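Long-range contacts in probable branched-chain amino acid ABC transporter, amino acid binding protein (Thermus thermophilus, PDB 3LKB), which probably binds branched-chain amino acids for uptake by an ABC transporter, with valine bound in its pocket: residues S13-G18 and R54-N59; T123-E128 and A376-V381; S182-N187 and A212-D217; G322-N327 and D344-E349. The protein carries 2 engineered substitutions. All coordinates share one frame; numbering follows the deposited sequence.

Contacts 1 and 2 both reach the bound valine, through Tyr58 and Tyr126. Contact 2 is the most buried of the four and packs a phenylalanine ring between two helices, with a salt bridge beside it. The others are partly buried. Contacts 1 and 3 both lie in beta-alpha-beta parts of the fold but share no helix or strand: contact 1 finishes a parallel strand pair with carboxylates that bind backbone N-H groups, whereas contact 3 ties a loop to a helix almost wholly by amides and one carboxylate. Contact 4 joins two loops at a sodium site; its nearest atoms come within about 6 Å of contact 2, but stay about 29 Å from those of contact 3.

Contact 1. Residues S13-G18 and R54-N59; sequences SGAITG and RDDQYN. With VAL (valine), chain C.
Asp55, the last residue of strand 47-55, meets Ile16 and Thr17, just past the end of strand 6-14, in the beta-alpha-beta unit those strands form with helix 21-41. Its CB lies 3.7 Å from Ile16 CD1, an apolar touch. CG stands anti to the backbone N (chi1 -180°), which carries the carboxylate across to the loop. There Asp55 OD1 accepts from Thr17 N at 3.1 Å and, on the other face of the carboxylate, from Gln57 N, the latter closing an Asx turn; a weak bond from Ile16 N adds to these. At the tip, Asp55 OD2 offers its syn lone pair to the hydroxyl Thr17 OG1, 2.8 Å away. The amide of Gln57 also approaches OG1, at a modelled separation too short to trust. Replacing Asp55 by alanine is likely to leave the N-H groups of Thr17 and Gln57 without their shared acceptor, and both loops freer to move.

Asp56 works alongside: its OD2 accepts from Ser13 OG at 2.8 Å and is also held by Thr63, while its OD1 takes Tyr58 N in a second Asx turn. The strands themselves are joined by Gly14 N to Arg54 O, 3.0 Å, and Asp56 N to Gly14 O, 2.8 Å. Gly18 suits its place, since a CB there would crowd Gln57 O. Ile16 and Gln57 also meet the second subunit, Gln57 OE1 bonding to Arg277 of that subunit. Two neighbouring aspartates thus satisfy the backbone where the strand ladder stops, in the loop that brings Tyr58 to the valine pocket.

Contact 2. Residues T123-E128 and A376-V381; sequences TTSYSE and ALFRKV. With VAL (valine), chain C.
The first turn of helix 126-140, at Ser127 and Glu128, packs against Phe378 and Arg379 of the C-terminal helix 376-383. Phe378 carries most of the apolar contact. Glu128 CB sits over one face of its ring, 4.0 Å from the centroid and 20° off the normal, a CH-pi contact. The two side chains cross at about a right angle, but the carboxylate plane is turned only 26° from the ring plane, with Glu128 CD 3.7 Å from Phe378 CD2. Ser127 CB approaches the ring obliquely, 3.6 Å from Phe378 CE1, while its hydroxyl turns to Asp162.

Because Glu128 holds CG anti to its own N (chi1 -171°) and then runs extended, its tip passes the ring and reaches Arg379. Glu128 OE2 forms a salt bridge with Arg379 NH1 at 2.8 Å; the oxygen lies in the guanidinium plane, but the nitrogen stands above the carboxylate plane. OE2 also accepts from Ser375 N, and Arg379 NH1 gives a further bond to Ser375 O, so both charged groups grip the start of the C-terminal helix. A leucine replacing Glu128 would probably leave Arg379 without its countercharge and Ser375 N without this acceptor.

Tyr126, in the same turn, lines the valine pocket. Ser125 is a classic serine N-cap: its OG accepts from Glu128 N at 3.1 Å, taking up an N-H that the first turn of a helix cannot pair with a carbonyl of its own.

Contact 3. Residues S182-N187 and A212-D217; sequences SGNLDN and ANILKD
Asp217 OD2 is gripped twice by a single residue: Asn187 N lies 3.0 Å from Asp217 OD2 and Asn187 ND2 lies 2.9 Å from Asp217 OD2, the two arriving from opposite faces of the carboxylate plane. Asparagine suits this place because its amide can give and take at once. While ND2 serves Asp217 and also Asn184 O, Asn187 OD1 accepts from Asn184 ND2 at 3.1 Å, so the loop is cross-linked between Asn184, itself the centre of an inverse gamma turn, and Asn187.

The loop links strand 173-179 to helix 188-196 in a parallel beta-alpha-beta arrangement, and these bonds tie it to the neighbouring helix 208-220, one crossover further on. Asn187 stands right before its helix, yet its side chain is spent on these partners and makes no capping bond. On helix 208-220, one turn before Asp217, Asn213 donates from ND2 to Asn184 OD1 at 2.7 Å. The N-H points almost straight (170°), but it meets the oxygen from above the carbonyl plane, the two amides being turned 59° apart. Between these polar links, Ile214 CG1 packs 3.5 Å from Asn187 OD1, and the isoleucine continues inward to Leu191 and His227.

Contact 4. Residues G322-N327 and D344-E349; sequences GMNGPN and DFTKSE. With NA (sodium ion), chain E.
Met323 and Phe345 lie side by side, pointing the same way, where two loops between helix 313-321 and strand 357-362 meet beside a sodium site. Met323 is the centre of an inverse gamma turn, and its CG, anti to the backbone N, sends the side chain inward. The sulfur then forms a Met-aromatic contact with Phe345: Met323 SD is 5.3 Å from the ring centroid and 81° off the ring normal, so it comes at the edge. A large flat ring is suited here because it also meets Phe120 edge-to-face and touches Ile296 and Ile320 from two helices, while the flexible thioether fills the side near helix 285-308.

The backbones join at the same two residues, Phe345 N giving a 2.9 Å bond to Met323 O. Asn324 extends this link with a side-chain amide, whose N-H suits a carbonyl acceptor. Asn324 ND2 donates to Phe345 O at 2.9 Å, nearly straight at 177°, with each partner in the plane of the other's group. The chi1 of 49° sets CG between the backbone N and the carbonyl carbon, directing the amide to that oxygen and bringing Asn324 ND2 to 3.5 Å from Thr346 CG2.

Asp344, next to Phe345, binds the sodium ion twice, through O at 2.2 Å and OD1 at 2.4 Å; Thr351, Gly352 and a water complete the set of ligands. The other carboxylate oxygen, OD2, faces the first loop, where a second water donates to it and accepts from Gly325 N at 2.9 Å.

Contact 1. Residues S13-G18 and R54-N59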
loop_
_atom_site.group_PDB
_atom_site.type_symbol
_atom_site.label_atom_id
_atom_site.label_comp_id
_atom_site.label_asym_id
_atom_site.label_seq_id
_atom_site.Cartn_x
_atom_site.Cartn_y
_atom_site.Cartn_z
ATOM N N SER A 13 -13.296 4.192 5.952
ATOM C CA SER A 13 -12.186 5.133 5.703
ATOM C C SER A 13 -11.006 4.675 6.537
ATOM O O SER A 13 -11.136 4.520 7.735
ATOM C CB SER A 13 -12.589 6.570 6.084
ATOM O OG SER A 13 -11.461 7.411 6.240
ATOM N N GLY A 14 -9.861 4.439 5.907
ATOM C CA GLY A 14 -8.669 3.955 6.603
ATOM C C GLY A 14 -7.465 4.004 5.686
ATOM O O GLY A 14 -7.518 4.581 4.583
ATOM N N ALA A 15 -6.354 3.462 6.178
ATOM C CA ALA A 15 -5.045 3.570 5.573
ATOM C C ALA A 15 -4.744 2.407 4.614
ATOM O O ALA A 15 -4.081 1.430 5.026
ATOM C CB ALA A 15 -3.992 3.598 6.665
ATOM N N ILE A 16 -5.210 2.527 3.362
ATOM C CA ILE A 16 -4.861 1.601 2.286
ATOM C C ILE A 16 -3.372 1.846 1.963
ATOM O O ILE A 16 -2.623 0.910 1.609
ATOM C CB ILE A 16 -5.796 1.811 1.040
ATOM C CG1 ILE A 16 -7.200 1.273 1.297
ATOM C CG2 ILE A 16 -5.348 0.991 -0.129
ATOM C CD1 ILE A 16 -8.280 2.135 0.671
ATOM N N THR A 17 -2.927 3.104 2.135
ATOM C CA THR A 17 -1.515 3.417 2.019
ATOM C C THR A 17 -1.137 4.297 3.159
ATOM O O THR A 17 -2.007 4.651 3.947
ATOM C CB THR A 17 -1.167 4.075 0.679
ATOM O OG1 THR A 17 -1.747 5.404 0.595
ATOM C CG2 THR A 17 -1.666 3.164 -0.469
ATOM N N GLY A 18 0.159 4.629 3.275
ATOM C CA GLY A 18 0.655 5.447 4.372
ATOM C C GLY A 18 0.852 4.641 5.624
ATOM O O GLY A 18 0.846 3.417 5.580
ATOM N N ARG A 54 -12.438 4.448 1.287
ATOM C CA ARG A 54 -11.551 5.619 1.123
ATOM C C ARG A 54 -10.220 5.392 1.833
ATOM O O ARG A 54 -10.165 4.904 2.975
ATOM C CB ARG A 54 -12.197 6.894 1.709
ATOM C CG ARG A 54 -13.642 7.154 1.261
ATOM C CD ARG A 54 -13.755 8.351 0.359
ATOM N NE ARG A 54 -13.914 7.997 -1.041
ATOM C CZ ARG A 54 -14.884 8.459 -1.841
ATOM N NH1 ARG A 54 -15.814 9.293 -1.382
ATOM N NH2 ARG A 54 -14.899 8.098 -3.118
ATOM N N ASP A 55 -9.150 5.733 1.149
ATOM C CA ASP A 55 -7.856 5.758 1.707
ATOM C C ASP A 55 -7.608 7.128 2.323
ATOM O O ASP A 55 -7.381 8.084 1.594
ATOM C CB ASP A 55 -6.854 5.546 0.574
ATOM C CG ASP A 55 -5.390 5.548 1.061
ATOM O OD1 ASP A 55 -5.098 5.348 2.269
ATOM O OD2 ASP A 55 -4.516 5.748 0.205
ATOM N N ASP A 56 -7.627 7.209 3.660
ATOM C CA ASP A 56 -7.274 8.429 4.367
ATOM C C ASP A 56 -5.806 8.532 4.730
ATOM O O ASP A 56 -5.412 9.524 5.326
ATOM C CB ASP A 56 -8.103 8.591 5.647
ATOM C CG ASP A 56 -7.918 7.415 6.656
ATOM O OD1 ASP A 56 -6.804 6.820 6.748
ATOM O OD2 ASP A 56 -8.920 7.103 7.363
ATOM N N GLN A 57 -5.020 7.499 4.409
ATOM C CA GLN A 57 -3.577 7.434 4.716
ATOM C C GLN A 57 -3.203 7.759 6.172
ATOM O O GLN A 57 -2.113 8.265 6.447
ATOM C CB GLN A 57 -2.795 8.316 3.750
ATOM C CG GLN A 57 -3.024 7.879 2.292
ATOM C CD GLN A 57 -2.136 8.563 1.314
ATOM O OE1 GLN A 57 -2.103 9.792 1.255
ATOM N NE2 GLN A 57 -1.393 7.773 0.524
ATOM N N TYR A 58 -4.104 7.443 7.095
ATOM C CA TYR A 58 -3.849 7.647 8.515
ATOM C C TYR A 58 -3.806 9.123 8.847
ATOM O O TYR A 58 -3.184 9.495 9.807
ATOM C CB TYR A 58 -2.501 7.016 8.937
ATOM C CG TYR A 58 -2.545 6.373 10.299
ATOM C CD1 TYR A 58 -3.473 5.382 10.570
ATOM C CD2 TYR A 58 -1.684 6.769 11.325
ATOM C CE1 TYR A 58 -3.542 4.800 11.807
ATOM C CE2 TYR A 58 -1.752 6.180 12.594
ATOM C CZ TYR A 58 -2.676 5.186 12.809
ATOM O OH TYR A 58 -2.778 4.570 14.004
ATOM N N ASN A 59 -4.418 9.953 8.015
ATOM C CA ASN A 59 -4.477 11.373 8.282
ATOM C C ASN A 59 -5.896 11.728 8.773
ATOM O O ASN A 59 -6.876 11.661 8.032
ATOM C CB ASN A 59 -4.075 12.139 7.013
ATOM C CG ASN A 59 -4.082 13.661 7.186
ATOM O OD1 ASN A 59 -4.846 14.218 7.956
ATOM N ND2 ASN A 59 -3.235 14.328 6.435
HETATM N N VAL C . -3.548 0.541 13.283
HETATM C CA VAL C . -4.775 0.577 14.170
HETATM C C VAL C . -6.065 0.686 13.434
HETATM O O VAL C . -6.598 -0.374 13.194
HETATM C CB VAL C . -4.784 1.729 15.149
HETATM C CG1 VAL C . -4.900 3.015 14.490
HETATM C CG2 VAL C . -5.880 1.558 16.001
#

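Contact 2. Residues T123-E128 and A376-V381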
loop_
_atom_site.group_PDB
_atom_site.type_symbol
_atom_site.label_atom_id
_atom_site.label_comp_id
_atom_site.label_asym_id
_atom_site.label_seq_id
_atom_site.Cartn_x
_atom_site.Cartn_y
_atom_site.Cartn_z
ATOM N N THR A 123 -13.703 -6.942 18.443
ATOM C CA THR A 123 -12.935 -7.897 19.275
ATOM C C THR A 123 -12.308 -7.304 20.525
ATOM O O THR A 123 -12.448 -6.129 20.811
ATOM C CB THR A 123 -11.804 -8.627 18.487
ATOM O OG1 THR A 123 -10.660 -7.766 18.330
ATOM C CG2 THR A 123 -12.274 -9.152 17.136
ATOM N N THR A 124 -11.563 -8.122 21.252
ATOM C CA THR A 124 -10.831 -7.644 22.424
ATOM C C THR A 124 -9.986 -6.396 22.163
ATOM O O THR A 124 -9.609 -6.106 21.025
ATOM C CB THR A 124 -9.905 -8.728 22.993
ATOM O OG1 THR A 124 -8.944 -9.132 21.986
ATOM C CG2 THR A 124 -10.748 -9.918 23.495
ATOM N N SER A 125 -9.685 -5.660 23.229
ATOM C CA SER A 125 -9.019 -4.375 23.102
ATOM C C SER A 125 -7.505 -4.608 23.117
ATOM O O SER A 125 -7.058 -5.700 23.512
ATOM C CB SER A 125 -9.446 -3.467 24.250
ATOM O OG SER A 125 -8.963 -3.945 25.502
ATOM N N TYR A 126 -6.742 -3.592 22.705
ATOM C CA TYR A 126 -5.281 -3.615 22.805
ATOM C C TYR A 126 -4.853 -3.865 24.241
ATOM O O TYR A 126 -3.940 -4.655 24.486
ATOM C CB TYR A 126 -4.633 -2.282 22.334
ATOM C CG TYR A 126 -4.957 -1.891 20.904
ATOM C CD1 TYR A 126 -4.844 -2.822 19.894
ATOM C CD2 TYR A 126 -5.385 -0.578 20.562
ATOM C CE1 TYR A 126 -5.109 -2.509 18.626
ATOM C CE2 TYR A 126 -5.675 -0.261 19.262
ATOM C CZ TYR A 126 -5.528 -1.255 18.308
ATOM O OH TYR A 126 -5.779 -1.089 17.000
ATOM N N SER A 127 -5.495 -3.170 25.170
ATOM C CA SER A 127 -5.247 -3.361 26.608
ATOM C C SER A 127 -5.414 -4.793 27.144
ATOM O O SER A 127 -4.503 -5.313 27.804
ATOM C CB SER A 127 -6.130 -2.411 27.425
ATOM O OG SER A 127 -5.722 -1.097 27.152
ATOM N N GLU A 128 -6.548 -5.429 26.861
ATOM C CA GLU A 128 -6.741 -6.815 27.299
ATOM C C GLU A 128 -5.644 -7.717 26.723
ATOM O O GLU A 128 -5.083 -8.545 27.431
ATOM C CB GLU A 128 -8.136 -7.339 26.898
ATOM C CG GLU A 128 -8.489 -8.689 27.497
ATOM C CD GLU A 128 -9.979 -8.939 27.698
ATOM O OE1 GLU A 128 -10.866 -8.221 27.137
ATOM O OE2 GLU A 128 -10.277 -9.872 28.453
ATOM N N ALA A 376 -9.512 -11.360 33.492
ATOM C CA ALA A 376 -10.060 -10.663 34.650
ATOM C C ALA A 376 -9.076 -9.592 35.164
ATOM O O ALA A 376 -9.510 -8.493 35.583
ATOM C CB ALA A 376 -10.407 -11.655 35.740
ATOM N N LEU A 377 -7.767 -9.878 35.129
ATOM C CA LEU A 377 -6.771 -8.833 35.449
ATOM C C LEU A 377 -6.990 -7.493 34.675
ATOM O O LEU A 377 -6.993 -6.393 35.261
ATOM C CB LEU A 377 -5.355 -9.333 35.222
ATOM C CG LEU A 377 -4.238 -8.335 35.598
ATOM C CD1 LEU A 377 -4.446 -7.767 37.006
ATOM C CD2 LEU A 377 -2.848 -8.977 35.530
ATOM N N PHE A 378 -7.156 -7.586 33.364
ATOM C CA PHE A 378 -7.531 -6.428 32.568
ATOM C C PHE A 378 -8.721 -5.684 33.160
ATOM O O PHE A 378 -8.726 -4.442 33.221
ATOM C CB PHE A 378 -7.846 -6.810 31.117
ATOM C CG PHE A 378 -8.665 -5.771 30.394
ATOM C CD1 PHE A 378 -8.141 -4.526 30.119
ATOM C CD2 PHE A 378 -9.965 -6.034 30.021
ATOM C CE1 PHE A 378 -8.902 -3.541 29.468
ATOM C CE2 PHE A 378 -10.705 -5.069 29.366
ATOM C CZ PHE A 378 -10.179 -3.809 29.104
ATOM N N ARG A 379 -9.750 -6.416 33.570
ATOM C CA ARG A 379 -10.908 -5.715 34.101
ATOM C C ARG A 379 -10.600 -5.062 35.462
ATOM O O ARG A 379 -11.011 -3.922 35.677
ATOM C CB ARG A 379 -12.156 -6.586 34.127
ATOM C CG ARG A 379 -12.653 -6.982 32.787
ATOM C CD ARG A 379 -13.448 -8.253 32.865
ATOM N NE ARG A 379 -14.087 -8.625 31.591
ATOM C CZ ARG A 379 -13.451 -8.993 30.463
ATOM N NH1 ARG A 379 -12.132 -9.060 30.398
ATOM N NH2 ARG A 379 -14.153 -9.333 29.393
ATOM N N LYS A 380 -9.841 -5.726 36.345
ATOM C CA LYS A 380 -9.464 -5.020 37.578
ATOM C C LYS A 380 -8.669 -3.731 37.338
ATOM O O LYS A 380 -9.047 -2.695 37.841
ATOM C CB LYS A 380 -8.828 -5.890 38.682
ATOM C CG LYS A 380 -7.666 -6.745 38.279
ATOM C CD LYS A 380 -8.037 -8.297 38.068
ATOM C CE LYS A 380 -7.928 -9.208 39.355
ATOM N NZ LYS A 380 -7.443 -10.599 39.115
ATOM N N VAL A 381 -7.597 -3.778 36.549
ATOM C CA VAL A 381 -6.797 -2.564 36.354
ATOM C C VAL A 381 -7.548 -1.485 35.597
ATOM O O VAL A 381 -7.327 -0.293 35.819
ATOM C CB VAL A 381 -5.382 -2.825 35.755
ATOM C CG1 VAL A 381 -4.673 -3.919 36.578
ATOM C CG2 VAL A 381 -5.426 -3.173 34.258
HETATM N N VAL C . -3.548 0.541 13.283
HETATM C CA VAL C . -4.775 0.577 14.170
HETATM C C VAL C . -6.065 0.686 13.434
HETATM O O VAL C . -6.598 -0.374 13.194
HETATM C CB VAL C . -4.784 1.729 15.149
HETATM C CG1 VAL C . -4.900 3.015 14.490
HETATM C CG2 VAL C . -5.880 1.558 16.001
#

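Contact 3. Residues S182-N187 and A212-D217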
loop_
_atom_site.group_PDB
_atom_site.type_symbol
_atom_site.label_atom_id
_atom_site.label_comp_id
_atom_site.label_asym_id
_atom_site.label_seq_id
_atom_site.Cartn_x
_atom_site.Cartn_y
_atom_site.Cartn_z
ATOM N N SER A 182 7.629 3.052 11.310
ATOM C CA SER A 182 8.102 2.367 10.127
ATOM C C SER A 182 9.377 3.070 9.636
ATOM O O SER A 182 9.603 4.231 9.967
ATOM C CB SER A 182 7.002 2.357 9.062
ATOM O OG SER A 182 6.646 3.719 8.779
ATOM N N GLY A 183 10.220 2.366 8.900
ATOM C CA GLY A 183 11.490 2.942 8.514
ATOM C C GLY A 183 12.571 2.713 9.550
ATOM O O GLY A 183 13.636 3.319 9.458
ATOM N N ASN A 184 12.302 1.849 10.544
ATOM C CA ASN A 184 13.305 1.475 11.546
ATOM C C ASN A 184 14.321 0.455 11.004
ATOM O O ASN A 184 14.379 -0.708 11.395
ATOM C CB ASN A 184 12.602 0.941 12.792
ATOM C CG ASN A 184 11.742 -0.321 12.504
ATOM O OD1 ASN A 184 11.139 -0.465 11.441
ATOM N ND2 ASN A 184 11.706 -1.213 13.447
ATOM N N LEU A 185 15.142 0.912 10.073
ATOM C CA LEU A 185 16.153 0.052 9.412
ATOM C C LEU A 185 17.196 -0.546 10.372
ATOM O O LEU A 185 17.764 -1.615 10.112
ATOM C CB LEU A 185 16.853 0.853 8.311
ATOM C CG LEU A 185 16.230 0.794 6.909
ATOM C CD1 LEU A 185 14.730 0.509 6.904
ATOM C CD2 LEU A 185 16.591 2.044 6.091
ATOM N N ASP A 186 17.456 0.157 11.465
ATOM C CA ASP A 186 18.508 -0.257 12.372
ATOM C C ASP A 186 18.155 0.040 13.832
ATOM O O ASP A 186 18.132 1.152 14.267
ATOM C CB ASP A 186 19.860 0.363 11.972
ATOM C CG ASP A 186 21.001 -0.101 12.874
ATOM O OD1 ASP A 186 21.009 -1.299 13.245
ATOM O OD2 ASP A 186 21.856 0.751 13.232
ATOM N N ASN A 187 17.887 -1.028 14.549
ATOM C CA ASN A 187 17.360 -1.045 15.892
ATOM C C ASN A 187 18.423 -1.527 16.852
ATOM O O ASN A 187 18.120 -1.778 18.003
ATOM C CB ASN A 187 16.200 -2.036 15.898
ATOM C CG ASN A 187 15.157 -1.692 14.851
ATOM O OD1 ASN A 187 14.332 -0.824 15.081
ATOM N ND2 ASN A 187 15.207 -2.347 13.690
ATOM N N ALA A 212 8.942 -6.707 12.554
ATOM C CA ALA A 212 9.807 -7.552 11.743
ATOM C C ALA A 212 11.252 -7.040 11.707
ATOM O O ALA A 212 12.245 -7.835 11.816
ATOM C CB ALA A 212 9.240 -7.654 10.321
ATOM N N ASN A 213 11.396 -5.729 11.536
ATOM C CA ASN A 213 12.728 -5.139 11.520
ATOM C C ASN A 213 13.484 -5.340 12.841
ATOM O O ASN A 213 14.699 -5.646 12.868
ATOM C CB ASN A 213 12.628 -3.651 11.182
ATOM C CG ASN A 213 12.239 -3.420 9.734
ATOM O OD1 ASN A 213 12.562 -4.240 8.852
ATOM N ND2 ASN A 213 11.523 -2.313 9.479
ATOM N N ILE A 214 12.772 -5.140 13.942
ATOM C CA ILE A 214 13.355 -5.365 15.250
ATOM C C ILE A 214 13.794 -6.846 15.405
ATOM O O ILE A 214 14.912 -7.094 15.855
ATOM C CB ILE A 214 12.395 -4.903 16.370
ATOM C CG1 ILE A 214 12.360 -3.374 16.411
ATOM C CG2 ILE A 214 12.832 -5.474 17.714
ATOM C CD1 ILE A 214 11.212 -2.802 17.194
ATOM N N LEU A 215 12.948 -7.805 15.005
ATOM C CA LEU A 215 13.264 -9.236 15.132
ATOM C C LEU A 215 14.457 -9.616 14.285
ATOM O O LEU A 215 15.312 -10.353 14.726
ATOM C CB LEU A 215 12.070 -10.122 14.685
ATOM C CG LEU A 215 10.724 -9.863 15.355
ATOM C CD1 LEU A 215 9.584 -10.769 14.811
ATOM C CD2 LEU A 215 10.865 -9.940 16.846
ATOM N N LYS A 216 14.497 -9.110 13.054
ATOM C CA LYS A 216 15.628 -9.351 12.174
ATOM C C LYS A 216 16.922 -8.914 12.841
ATOM O O LYS A 216 17.876 -9.647 12.870
ATOM C CB LYS A 216 15.410 -8.655 10.824
ATOM C CG LYS A 216 14.650 -9.569 9.873
ATOM C CD LYS A 216 13.696 -8.875 8.986
ATOM C CE LYS A 216 14.329 -8.314 7.730
ATOM N NZ LYS A 216 13.208 -7.716 6.876
ATOM N N ASP A 217 16.931 -7.723 13.410
ATOM C CA ASP A 217 18.113 -7.244 14.106
ATOM C C ASP A 217 18.407 -8.079 15.369
ATOM O O ASP A 217 19.556 -8.460 15.583
ATOM C CB ASP A 217 17.943 -5.765 14.426
ATOM C CG ASP A 217 18.181 -4.884 13.210
ATOM O OD1 ASP A 217 18.870 -5.350 12.259
ATOM O OD2 ASP A 217 17.668 -3.732 13.204
#

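Contact 4. Residues G322-N327 and D344-E349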
loop_
_atom_site.group_PDB
_atom_site.type_symbol
_atom_site.label_atom_id
_atom_site.label_comp_id
_atom_site.label_asym_id
_atom_site.label_seq_id
_atom_site.Cartn_x
_atom_site.Cartn_y
_atom_site.Cartn_z
ATOM N N GLY A 322 -29.498 -5.789 20.035
ATOM C CA GLY A 322 -30.239 -7.046 20.177
ATOM C C GLY A 322 -29.456 -8.288 19.734
ATOM O O GLY A 322 -30.005 -9.408 19.734
ATOM N N MET A 323 -28.187 -8.101 19.339
ATOM C CA MET A 323 -27.334 -9.190 18.799
ATOM C C MET A 323 -26.670 -9.950 19.947
ATOM O O MET A 323 -25.442 -9.852 20.149
ATOM C CB MET A 323 -26.283 -8.587 17.861
ATOM C CG MET A 323 -25.594 -9.498 16.828
ATOM S SD MET A 323 -24.389 -8.531 15.779
ATOM C CE MET A 323 -25.435 -8.053 14.440
ATOM N N ASN A 324 -27.486 -10.680 20.723
ATOM C CA ASN A 324 -27.001 -11.440 21.880
ATOM C C ASN A 324 -27.778 -12.706 22.193
ATOM O O ASN A 324 -28.867 -12.954 21.646
ATOM C CB ASN A 324 -26.965 -10.556 23.127
ATOM C CG ASN A 324 -28.259 -9.812 23.333
ATOM O OD1 ASN A 324 -29.298 -10.410 23.620
ATOM N ND2 ASN A 324 -28.212 -8.522 23.183
ATOM N N GLY A 325 -27.205 -13.519 23.074
ATOM C CA GLY A 325 -27.782 -14.837 23.395
ATOM C C GLY A 325 -27.854 -15.737 22.178
ATOM O O GLY A 325 -26.909 -15.831 21.414
ATOM N N PRO A 326 -28.971 -16.442 22.014
ATOM C CA PRO A 326 -29.272 -17.260 20.830
ATOM C C PRO A 326 -29.417 -16.397 19.570
ATOM O O PRO A 326 -29.525 -16.930 18.475
ATOM C CB PRO A 326 -30.672 -17.859 21.141
ATOM C CG PRO A 326 -30.933 -17.573 22.565
ATOM C CD PRO A 326 -30.022 -16.505 23.045
ATOM N N ASN A 327 -29.475 -15.081 19.738
ATOM C CA ASN A 327 -29.595 -14.151 18.613
ATOM C C ASN A 327 -28.214 -13.508 18.310
ATOM O O ASN A 327 -28.120 -12.460 17.665
ATOM C CB ASN A 327 -30.648 -13.090 18.961
ATOM C CG ASN A 327 -31.161 -12.317 17.740
ATOM O OD1 ASN A 327 -31.302 -11.069 17.774
ATOM N ND2 ASN A 327 -31.424 -13.033 16.663
ATOM N N ASP A 344 -21.411 -10.837 20.168
ATOM C CA ASP A 344 -22.562 -10.428 20.938
ATOM C C ASP A 344 -22.360 -9.058 21.570
ATOM O O ASP A 344 -21.278 -8.773 22.144
ATOM C CB ASP A 344 -23.018 -11.504 21.974
ATOM C CG ASP A 344 -21.943 -11.860 23.011
ATOM O OD1 ASP A 344 -20.711 -11.588 22.830
ATOM O OD2 ASP A 344 -22.338 -12.439 24.045
ATOM N N PHE A 345 -23.381 -8.207 21.390
ATOM C CA PHE A 345 -23.407 -6.866 21.924
ATOM C C PHE A 345 -24.710 -6.645 22.706
ATOM O O PHE A 345 -25.708 -7.313 22.465
ATOM C CB PHE A 345 -23.413 -5.852 20.773
ATOM C CG PHE A 345 -22.191 -5.896 19.884
ATOM C CD1 PHE A 345 -20.961 -5.479 20.354
ATOM C CD2 PHE A 345 -22.290 -6.321 18.569
ATOM C CE1 PHE A 345 -19.840 -5.506 19.546
ATOM C CE2 PHE A 345 -21.145 -6.347 17.735
ATOM C CZ PHE A 345 -19.946 -5.925 18.228
ATOM N N THR A 346 -24.680 -5.699 23.635
ATOM C CA THR A 346 -25.869 -5.205 24.246
ATOM C C THR A 346 -25.622 -3.721 24.414
ATOM O O THR A 346 -24.509 -3.247 24.171
ATOM C CB THR A 346 -26.092 -5.766 25.686
ATOM O OG1 THR A 346 -25.094 -5.217 26.568
ATOM C CG2 THR A 346 -26.137 -7.311 25.732
ATOM N N LYS A 347 -26.630 -3.004 24.904
ATOM C CA LYS A 347 -26.451 -1.585 25.222
ATOM C C LYS A 347 -25.290 -1.279 26.146
ATOM O O LYS A 347 -24.747 -0.181 26.126
ATOM C CB LYS A 347 -27.704 -1.010 25.827
ATOM C CG LYS A 347 -28.652 -0.588 24.754
ATOM C CD LYS A 347 -29.866 -1.490 24.700
ATOM C CE LYS A 347 -31.109 -0.742 24.171
ATOM N NZ LYS A 347 -31.226 0.619 24.775
ATOM N N SER A 348 -24.908 -2.246 26.964
ATOM C CA SER A 348 -23.876 -1.990 27.962
ATOM C C SER A 348 -22.625 -2.817 27.677
ATOM O O SER A 348 -21.590 -2.631 28.316
ATOM C CB SER A 348 -24.424 -2.290 29.355
ATOM O OG SER A 348 -24.681 -3.668 29.437
ATOM N N GLU A 349 -22.720 -3.734 26.726
ATOM C CA GLU A 349 -21.567 -4.538 26.338
ATOM C C GLU A 349 -21.179 -4.278 24.880
ATOM O O GLU A 349 -21.839 -4.724 23.973
ATOM C CB GLU A 349 -21.788 -6.024 26.632
ATOM C CG GLU A 349 -21.512 -6.423 28.121
ATOM C CD GLU A 349 -20.040 -6.163 28.588
ATOM O OE1 GLU A 349 -19.080 -6.579 27.852
ATOM O OE2 GLU A 349 -19.851 -5.543 29.685
HETATM NA NA NA E . -19.543 -9.514 23.319
HETATM O O HOH W 1 -24.639 -13.321 24.386
HETATM O O HOH W 2 -19.535 -9.960 25.577
#